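Local atomic coordinates of peptidase S15/CocE/NonD (Thaumarchaeota archaeon SCGC AB-539-E09, PDB entry 4PF1), a protein that acts as an aminopeptidase, a serine peptidase of the alpha/beta-hydrolase fold that probably trims peptides from their amino end. Residues Y165-C170 and K179-F184; L47-L52 and V102-R107; K434-R439 and A465-V470. All coordinates share one frame; numbering follows the deposited sequence.

Contacts 1 and 2 both belong to the central mixed sheet of the alpha/beta-hydrolase domain, their centres about 15 Å apart, whereas contact 3 lies in the C-terminal non-catalytic region. Contact 1 packs helix 162-169 on the next strand; Ser161, the probable nucleophile of a triad with His328 and Asp295, immediately precedes that helix. Contact 2 pairs two strands near one edge of the same sheet, and the two meet where Thr166 CG2 touches Val106 CG1 at 4.0 Å. Contact 3 is remote: its centre is about 40 Å from that of contact 1 and about 46 Å from that of contact 2, and it borders the second subunit.

Contact 1 (Y165-C170 and K179-F184); sequences YTTLMC and KAVVPF
Where Thr167 and Leu168 meet Val181 and Pro183, the helical segment 165-169 runs roughly antiparallel to strand 179-184, the axes at 152° and 7.6 Å apart at their closest. Thr167 lies over Pro183, with a separation of 5.8 Å between the two CA atoms, and no hydrogen bond crosses the interface. Apolar carbons make most of the contact. Thr167 sets OG1 beside the backbone nitrogen (chi1 -68°), which leaves CG2 anti to that nitrogen and aimed at the strand, while OG1 hydrogen-bonds the carbonyl oxygen of Glu163, one turn earlier in the helix. The threonine thus satisfies its polar branch within its own helix and offers the apolar one to its partner. That methyl settles between two strand residues, with Thr167 CG2 3.8 Å from Val181 CB and Thr167 CG2 also 3.8 Å from Pro183 N, a nitrogen without a hydrogen. Val181 slides past the threonine in the opposite sense, bringing Val181 CG1 to 3.8 Å from Thr167 O. Leu168 reaches the proline with one branch: its CD2 lies 3.8 Å from Pro183 CG, the two side chains crossing at about a right angle. This is the helix-to-strand half of the beta-alpha-beta unit formed by strand 154-160, helix 162-169 and strand 178-184. Leu168 also packs on Met274 and Leu278 of helix 274-279, Val181 and Pro183 touch Met287 of strand 287-292, and Phe184, whose CB points away from helix 162-169, packs on Phe351 and Met356 of helix 347-365.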
loop_
_atom_site.group_PDB
_atom_site.type_symbol
_atom_site.label_atom_id
_atom_site.label_comp_id
_atom_site.label_asym_id
_atom_site.label_seq_id
_atom_site.Cartn_x
_atom_site.Cartn_y
_atom_site.Cartn_z
ATOM N N TYR A 165 7.795 35.108 5.660
ATOM C CA TYR A 165 8.121 36.426 5.107
ATOM C C TYR A 165 7.326 37.501 5.856
ATOM O O TYR A 165 7.895 38.525 6.228
ATOM C CB TYR A 165 7.827 36.464 3.586
ATOM C CG TYR A 165 7.787 37.852 2.980
ATOM C CD1 TYR A 165 8.949 38.475 2.539
ATOM C CD2 TYR A 165 6.579 38.523 2.803
ATOM C CE1 TYR A 165 8.918 39.750 1.975
ATOM C CE2 TYR A 165 6.538 39.807 2.256
ATOM C CZ TYR A 165 7.710 40.410 1.831
ATOM O OH TYR A 165 7.682 41.658 1.259
ATOM N N THR A 166 6.017 37.253 6.103
ATOM C CA THR A 166 5.167 38.209 6.829
ATOM C C THR A 166 5.611 38.307 8.292
ATOM O O THR A 166 5.544 39.390 8.861
ATOM C CB THR A 166 3.678 37.864 6.706
ATOM O OG1 THR A 166 3.433 36.584 7.274
ATOM C CG2 THR A 166 3.176 37.918 5.267
ATOM N N THR A 167 6.115 37.186 8.875
ATOM C CA THR A 167 6.647 37.131 10.246
ATOM C C THR A 167 7.870 38.069 10.360
ATOM O O THR A 167 7.987 38.810 11.338
ATOM C CB THR A 167 6.987 35.667 10.622
ATOM O OG1 THR A 167 5.779 34.911 10.719
ATOM C CG2 THR A 167 7.768 35.552 11.928
ATOM N N LEU A 168 8.761 38.048 9.344
ATOM C CA LEU A 168 9.941 38.916 9.301
ATOM C C LEU A 168 9.540 40.390 9.214
ATOM O O LEU A 168 10.195 41.242 9.820
ATOM C CB LEU A 168 10.846 38.558 8.110
ATOM C CG LEU A 168 11.532 37.192 8.139
ATOM C CD1 LEU A 168 12.152 36.884 6.794
ATOM C CD2 LEU A 168 12.589 37.116 9.245
ATOM N N MET A 169 8.448 40.687 8.475
ATOM C CA MET A 169 7.948 42.055 8.303
ATOM C C MET A 169 7.368 42.626 9.616
ATOM O O MET A 169 7.287 43.844 9.756
ATOM C CB MET A 169 6.910 42.119 7.175
ATOM C CG MET A 169 7.525 42.058 5.779
ATOM S SD MET A 169 8.471 43.549 5.372
ATOM C CE MET A 169 8.963 43.176 3.751
ATOM N N CYS A 170 7.020 41.749 10.594
ATOM C CA CYS A 170 6.509 42.161 11.914
ATOM C C CYS A 170 7.613 42.857 12.731
ATOM O O CYS A 170 7.306 43.658 13.617
ATOM C CB CYS A 170 5.942 40.965 12.678
ATOM S SG CYS A 170 4.546 40.145 11.862
ATOM N N LYS A 179 6.626 40.471 21.215
ATOM C CA LYS A 179 7.660 40.021 22.145
ATOM C C LYS A 179 8.644 39.009 21.550
ATOM O O LYS A 179 9.729 38.852 22.104
ATOM C CB LYS A 179 7.018 39.428 23.420
ATOM C CG LYS A 179 6.055 40.378 24.157
ATOM C CD LYS A 179 6.737 41.669 24.665
ATOM C CE LYS A 179 5.727 42.682 25.149
ATOM N NZ LYS A 179 6.371 43.957 25.556
ATOM N N ALA A 180 8.267 38.299 20.460
ATOM C CA ALA A 180 9.127 37.290 19.816
ATOM C C ALA A 180 8.610 36.905 18.432
ATOM O O ALA A 180 7.428 37.085 18.149
ATOM C CB ALA A 180 9.218 36.040 20.691
ATOM N N VAL A 181 9.494 36.345 17.579
ATOM C CA VAL A 181 9.124 35.853 16.243
ATOM C C VAL A 181 9.772 34.482 15.973
ATOM O O VAL A 181 10.898 34.230 16.409
ATOM C CB VAL A 181 9.430 36.848 15.081
ATOM C CG1 VAL A 181 8.444 38.014 15.061
ATOM C CG2 VAL A 181 10.873 37.340 15.119
ATOM N N VAL A 182 9.049 33.599 15.256
ATOM C CA VAL A 182 9.554 32.282 14.863
ATOM C C VAL A 182 9.346 32.110 13.329
ATOM O O VAL A 182 8.376 31.470 12.899
ATOM C CB VAL A 182 8.942 31.102 15.685
ATOM C CG1 VAL A 182 9.605 29.775 15.318
ATOM C CG2 VAL A 182 9.052 31.348 17.189
ATOM N N PRO A 183 10.227 32.700 12.483
ATOM C CA PRO A 183 10.052 32.528 11.033
ATOM C C PRO A 183 10.597 31.174 10.536
ATOM O O PRO A 183 11.787 30.882 10.688
ATOM C CB PRO A 183 10.812 33.719 10.440
ATOM C CG PRO A 183 11.834 34.085 11.466
ATOM C CD PRO A 183 11.421 33.516 12.797
ATOM N N PHE A 184 9.703 30.329 9.988
ATOM C CA PHE A 184 10.052 29.024 9.411
ATOM C C PHE A 184 10.268 29.155 7.917
ATOM O O PHE A 184 9.517 29.876 7.259
ATOM C CB PHE A 184 8.934 27.990 9.646
ATOM C CG PHE A 184 8.673 27.518 11.055
ATOM C CD1 PHE A 184 7.814 28.224 11.892
ATOM C CD2 PHE A 184 9.152 26.289 11.492
ATOM C CE1 PHE A 184 7.503 27.745 13.169
ATOM C CE2 PHE A 184 8.851 25.816 12.773
ATOM C CZ PHE A 184 8.025 26.545 13.601
#

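Contact 2 (L47-L52 and V102-R107); sequences LNTIIL and VYQDVR
Thr49 with Gln104, Ile50 with Tyr103 and Ile51 with Val102 form an antiparallel ladder in the central alpha/beta-hydrolase sheet, whose early strand 46-54 runs against its neighbour 100-105; the short segments lie at 167°. Ile50 and Tyr103 are a hydrogen-bonded pair, Ile50 N to Tyr103 O at 2.7 Å and Tyr103 N to Ile50 O at 2.9 Å, and the ladder extends through Asp105 N to Asn48 O at 2.8 Å. On the face bearing Thr49 and Gln104, the Gln104 chain stretches out with CG anti to the backbone nitrogen (chi1 -179°), bringing NE2 to Thr49 OG1 at 3.0 Å, with the hydroxyl in the plane of the amide. That hydroxyl accepts from Gln104 across the ladder and donates to Leu47 O of its own strand, from above the carbonyl plane. Next along this face the contacts become apolar: Thr49 CG2 approaches Val102 CG1 at 3.6 Å, and Val102 CG2 lies alongside Ile51 CG2. Asn48 and Asp105 point the same way, and Asn48 ND2 donates to Asp105 OD2 over 2.9 Å, meeting it from above the carboxylate, whose plane is turned 41° from that of the amide. At the end of the ladder Leu47 packs CB and CD1 against the Gln104 amide, CD1 3.5 Å from Gln104 OE1, and rests CD2 3.7 Å from Arg107 CA. The buried polar ends have further partners: Glu72 for Asn48 ND2, Ala71 N and Gly111 N for the two Asp105 oxygens, Arg66 and Thr140 for the Gln104 amide. Strand 32-40 flanks 46-54 on its far side, strand 60-67 lies next to 100-105, and helix 71-74 packs on Ile50 and Tyr103.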
loop_
_atom_site.group_PDB
_atom_site.type_symbol
_atom_site.label_atom_id
_atom_site.label_comp_id
_atom_site.label_asym_id
_atom_site.label_seq_id
_atom_site.Cartn_x
_atom_site.Cartn_y
_atom_site.Cartn_z
ATOM N N LEU A 47 -8.840 44.290 6.890
ATOM C CA LEU A 47 -8.237 42.960 6.744
ATOM C C LEU A 47 -9.037 41.910 7.509
ATOM O O LEU A 47 -9.381 42.123 8.678
ATOM C CB LEU A 47 -6.761 42.938 7.219
ATOM C CG LEU A 47 -5.759 43.919 6.560
ATOM C CD1 LEU A 47 -4.333 43.554 6.930
ATOM C CD2 LEU A 47 -5.895 43.944 5.037
ATOM N N ASN A 48 -9.317 40.765 6.854
ATOM C CA ASN A 48 -10.061 39.665 7.458
ATOM C C ASN A 48 -9.199 38.962 8.505
ATOM O O ASN A 48 -8.120 38.459 8.181
ATOM C CB ASN A 48 -10.542 38.689 6.387
ATOM C CG ASN A 48 -11.509 37.656 6.895
ATOM O OD1 ASN A 48 -12.346 37.924 7.769
ATOM N ND2 ASN A 48 -11.424 36.453 6.349
ATOM N N THR A 49 -9.650 38.980 9.772
ATOM C CA THR A 49 -8.879 38.445 10.890
ATOM C C THR A 49 -9.679 37.387 11.661
ATOM O O THR A 49 -10.765 37.670 12.169
ATOM C CB THR A 49 -8.421 39.600 11.794
ATOM O OG1 THR A 49 -7.960 40.679 10.974
ATOM C CG2 THR A 49 -7.329 39.191 12.755
ATOM N N ILE A 50 -9.119 36.172 11.759
ATOM C CA ILE A 50 -9.750 35.044 12.449
ATOM C C ILE A 50 -9.070 34.850 13.797
ATOM O O ILE A 50 -7.897 34.481 13.848
ATOM C CB ILE A 50 -9.712 33.746 11.576
ATOM C CG1 ILE A 50 -10.207 33.990 10.109
ATOM C CG2 ILE A 50 -10.438 32.570 12.255
ATOM C CD1 ILE A 50 -11.584 34.752 9.933
ATOM N N ILE A 51 -9.809 35.107 14.885
ATOM C CA ILE A 51 -9.300 35.018 16.254
ATOM C C ILE A 51 -9.893 33.786 16.963
ATOM O O ILE A 51 -11.114 33.679 17.113
ATOM C CB ILE A 51 -9.596 36.336 17.030
ATOM C CG1 ILE A 51 -9.097 37.575 16.244
ATOM C CG2 ILE A 51 -8.992 36.299 18.441
ATOM C CD1 ILE A 51 -10.002 38.806 16.345
ATOM N N LEU A 52 -9.021 32.862 17.391
ATOM C CA LEU A 52 -9.435 31.643 18.084
ATOM C C LEU A 52 -9.071 31.745 19.564
ATOM O O LEU A 52 -7.890 31.751 19.919
ATOM C CB LEU A 52 -8.806 30.386 17.440
ATOM C CG LEU A 52 -8.922 30.263 15.908
ATOM C CD1 LEU A 52 -8.079 29.124 15.399
ATOM C CD2 LEU A 52 -10.375 30.084 15.463
ATOM N N VAL A 102 -4.364 33.550 16.135
ATOM C CA VAL A 102 -4.930 34.509 15.190
ATOM C C VAL A 102 -4.336 34.321 13.787
ATOM O O VAL A 102 -3.114 34.335 13.622
ATOM C CB VAL A 102 -4.744 35.976 15.686
ATOM C CG1 VAL A 102 -5.291 36.974 14.677
ATOM C CG2 VAL A 102 -5.393 36.191 17.051
ATOM N N TYR A 103 -5.215 34.189 12.780
ATOM C CA TYR A 103 -4.838 34.105 11.368
ATOM C C TYR A 103 -5.500 35.231 10.615
ATOM O O TYR A 103 -6.713 35.430 10.740
ATOM C CB TYR A 103 -5.207 32.742 10.761
ATOM C CG TYR A 103 -4.123 31.706 10.933
ATOM C CD1 TYR A 103 -3.870 31.131 12.178
ATOM C CD2 TYR A 103 -3.328 31.314 9.860
ATOM C CE1 TYR A 103 -2.846 30.205 12.352
ATOM C CE2 TYR A 103 -2.317 30.368 10.016
ATOM C CZ TYR A 103 -2.076 29.821 11.266
ATOM O OH TYR A 103 -1.069 28.910 11.438
ATOM N N GLN A 104 -4.710 36.002 9.866
ATOM C CA GLN A 104 -5.243 37.142 9.137
ATOM C C GLN A 104 -4.932 37.042 7.658
ATOM O O GLN A 104 -3.795 36.737 7.288
ATOM C CB GLN A 104 -4.676 38.457 9.715
ATOM C CG GLN A 104 -5.195 39.721 9.020
ATOM C CD GLN A 104 -4.511 40.963 9.514
ATOM O OE1 GLN A 104 -3.327 41.200 9.246
ATOM N NE2 GLN A 104 -5.256 41.806 10.207
ATOM N N ASP A 105 -5.933 37.338 6.804
ATOM C CA ASP A 105 -5.713 37.408 5.364
ATOM C C ASP A 105 -4.906 38.664 5.079
ATOM O O ASP A 105 -5.289 39.749 5.536
ATOM C CB ASP A 105 -7.049 37.441 4.588
ATOM C CG ASP A 105 -7.835 36.140 4.546
ATOM O OD1 ASP A 105 -7.207 35.068 4.387
ATOM O OD2 ASP A 105 -9.084 36.203 4.572
ATOM N N VAL A 106 -3.761 38.528 4.385
ATOM C CA VAL A 106 -2.941 39.692 4.028
ATOM C C VAL A 106 -3.735 40.578 3.057
ATOM O O VAL A 106 -4.681 40.099 2.421
ATOM C CB VAL A 106 -1.545 39.318 3.449
ATOM C CG1 VAL A 106 -0.702 38.553 4.468
ATOM C CG2 VAL A 106 -1.666 38.543 2.138
ATOM N N ARG A 107 -3.357 41.862 2.953
ATOM C CA ARG A 107 -4.002 42.832 2.068
ATOM C C ARG A 107 -4.160 42.277 0.644
ATOM O O ARG A 107 -3.218 41.700 0.090
ATOM C CB ARG A 107 -3.190 44.141 2.048
ATOM C CG ARG A 107 -3.871 45.312 1.348
ATOM C CD ARG A 107 -2.978 46.539 1.340
ATOM N NE ARG A 107 -2.909 47.178 2.660
ATOM C CZ ARG A 107 -3.557 48.292 2.985
ATOM N NH1 ARG A 107 -3.442 48.802 4.204
ATOM N NH2 ARG A 107 -4.308 48.915 2.088
#

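Contact 3 (K434-R439 and A465-V470); sequences KPVPYR and ASRTDV
Val436 and Asp469 are the pair whose CA atoms lie nearest, 7.8 Å apart, across two irregular segments, with 467-470 forming a type I beta turn. Within that turn Arg467 bends at chi3 (68°) and grips Asp469 side-on: Arg467 NE meets Asp469 OD1 at 2.8 Å, and Arg467 NH2 meets Asp469 OD2, also at 2.8 Å, in an almost straight bond (179°). The facing segment adds apolar cover. Val436 CG1 and Pro437 CD lie over one face of the guanidinium, Pro437 CD 3.6 Å from Arg467 NH1, while the other valine branch brings Val436 CG2 to 3.4 Å from Asp469 OD2. A water joins the segments, 2.8 Å from Lys434 O and 2.7 Å from Asp469 OD2. With alanine in place of Arg467 the Asp469 carboxylate would probably lose its charged mate, and a gap would be likely to open beside Val436 CG1 and Pro437 CD. Ser466 O takes a hydrogen bond from Arg467 NH2 of the second subunit, and Lys434 NZ reaches Val470 O there, so the turn lies at the subunit boundary. Pairing the charges inside one turn, with two bonds fixing the rotation of the guanidinium, probably presents the other segment with a flat surface whose charge is largely balanced, consistent with valine and proline packing directly on an ion pair.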
loop_
_atom_site.group_PDB
_atom_site.type_symbol
_atom_site.label_atom_id
_atom_site.label_comp_id
_atom_site.label_asym_id
_atom_site.label_seq_id
_atom_site.Cartn_x
_atom_site.Cartn_y
_atom_site.Cartn_z
ATOM N N LYS A 434 16.903 17.436 -25.589
ATOM C CA LYS A 434 16.749 16.331 -24.636
ATOM C C LYS A 434 17.223 16.779 -23.229
ATOM O O LYS A 434 18.275 16.329 -22.764
ATOM C CB LYS A 434 17.519 15.088 -25.117
ATOM C CG LYS A 434 16.792 14.299 -26.192
ATOM C CD LYS A 434 17.650 13.162 -26.702
ATOM C CE LYS A 434 16.865 12.211 -27.559
ATOM N NZ LYS A 434 17.755 11.333 -28.354
ATOM N N PRO A 435 16.502 17.710 -22.546
ATOM C CA PRO A 435 16.973 18.148 -21.221
ATOM C C PRO A 435 16.907 17.032 -20.187
ATOM O O PRO A 435 16.039 16.156 -20.264
ATOM C CB PRO A 435 16.030 19.300 -20.868
ATOM C CG PRO A 435 14.801 19.045 -21.657
ATOM C CD PRO A 435 15.235 18.379 -22.921
ATOM N N VAL A 436 17.841 17.051 -19.235
ATOM C CA VAL A 436 17.911 16.059 -18.161
ATOM C C VAL A 436 16.696 16.256 -17.216
ATOM O O VAL A 436 16.499 17.361 -16.698
ATOM C CB VAL A 436 19.264 16.135 -17.388
ATOM C CG1 VAL A 436 19.365 15.023 -16.348
ATOM C CG2 VAL A 436 20.457 16.084 -18.342
ATOM N N PRO A 437 15.851 15.219 -17.004
ATOM C CA PRO A 437 14.717 15.393 -16.083
ATOM C C PRO A 437 15.203 15.482 -14.628
ATOM O O PRO A 437 16.025 14.662 -14.209
ATOM C CB PRO A 437 13.854 14.162 -16.348
ATOM C CG PRO A 437 14.800 13.130 -16.847
ATOM C CD PRO A 437 15.915 13.842 -17.543
ATOM N N TYR A 438 14.742 16.520 -13.874
ATOM C CA TYR A 438 15.164 16.748 -12.478
ATOM C C TYR A 438 14.735 15.587 -11.579
ATOM O O TYR A 438 15.350 15.346 -10.540
ATOM C CB TYR A 438 14.649 18.103 -11.941
ATOM C CG TYR A 438 13.235 18.118 -11.396
ATOM C CD1 TYR A 438 12.138 17.993 -12.246
ATOM C CD2 TYR A 438 12.988 18.408 -10.057
ATOM C CE1 TYR A 438 10.832 18.056 -11.757
ATOM C CE2 TYR A 438 11.686 18.497 -9.560
ATOM C CZ TYR A 438 10.610 18.315 -10.413
ATOM O OH TYR A 438 9.328 18.407 -9.925
ATOM N N ARG A 439 13.700 14.858 -12.007
ATOM C CA ARG A 439 13.188 13.662 -11.351
ATOM C C ARG A 439 12.839 12.651 -12.406
ATOM O O ARG A 439 12.742 13.011 -13.585
ATOM C CB ARG A 439 11.942 13.983 -10.524
ATOM C CG ARG A 439 12.163 14.905 -9.355
ATOM C CD ARG A 439 10.943 14.895 -8.467
ATOM N NE ARG A 439 11.010 13.810 -7.486
ATOM C CZ ARG A 439 9.988 13.418 -6.734
ATOM N NH1 ARG A 439 8.802 14.001 -6.856
ATOM N NH2 ARG A 439 10.143 12.440 -5.856
ATOM N N ALA A 465 23.112 9.174 -13.179
ATOM C CA ALA A 465 24.475 8.628 -13.108
ATOM C C ALA A 465 24.890 7.869 -14.380
ATOM O O ALA A 465 26.050 7.970 -14.791
ATOM C CB ALA A 465 24.612 7.716 -11.902
ATOM N N SER A 466 23.956 7.106 -14.993
ATOM C CA SER A 466 24.250 6.305 -16.189
ATOM C C SER A 466 24.128 7.117 -17.485
ATOM O O SER A 466 24.491 6.612 -18.547
ATOM C CB SER A 466 23.332 5.089 -16.257
ATOM O OG SER A 466 21.977 5.481 -16.406
ATOM N N ARG A 467 23.618 8.364 -17.398
ATOM C CA ARG A 467 23.407 9.232 -18.568
ATOM C C ARG A 467 24.721 9.773 -19.126
ATOM O O ARG A 467 25.599 10.177 -18.361
ATOM C CB ARG A 467 22.478 10.398 -18.217
ATOM C CG ARG A 467 21.010 10.016 -18.090
ATOM C CD ARG A 467 20.145 11.234 -17.804
ATOM N NE ARG A 467 20.090 12.152 -18.947
ATOM C CZ ARG A 467 19.041 12.283 -19.754
ATOM N NH1 ARG A 467 17.936 11.579 -19.537
ATOM N NH2 ARG A 467 19.079 13.136 -20.768
ATOM N N THR A 468 24.832 9.829 -20.466
ATOM C CA THR A 468 26.038 10.305 -21.155
ATOM C C THR A 468 26.154 11.835 -21.121
ATOM O O THR A 468 27.250 12.356 -21.326
ATOM C CB THR A 468 26.091 9.780 -22.592
ATOM O OG1 THR A 468 24.855 10.063 -23.247
ATOM C CG2 THR A 468 26.394 8.286 -22.659
ATOM N N ASP A 469 25.037 12.553 -20.844
ATOM C CA ASP A 469 25.030 14.022 -20.753
ATOM C C ASP A 469 25.180 14.486 -19.274
ATOM O O ASP A 469 24.802 15.608 -18.928
ATOM C CB ASP A 469 23.753 14.612 -21.408
ATOM C CG ASP A 469 22.427 14.119 -20.841
ATOM O OD1 ASP A 469 22.442 13.161 -20.034
ATOM O OD2 ASP A 469 21.374 14.662 -21.236
ATOM N N VAL A 470 25.746 13.611 -18.415
ATOM C CA VAL A 470 25.977 13.871 -16.986
ATOM C C VAL A 470 27.392 13.379 -16.622
ATOM O O VAL A 470 27.800 12.310 -17.075
ATOM C CB VAL A 470 24.884 13.190 -16.083
ATOM C CG1 VAL A 470 25.173 13.393 -14.592
ATOM C CG2 VAL A 470 23.477 13.682 -16.426
HETATM O O HOH W 1 20.978 16.895 -22.710
#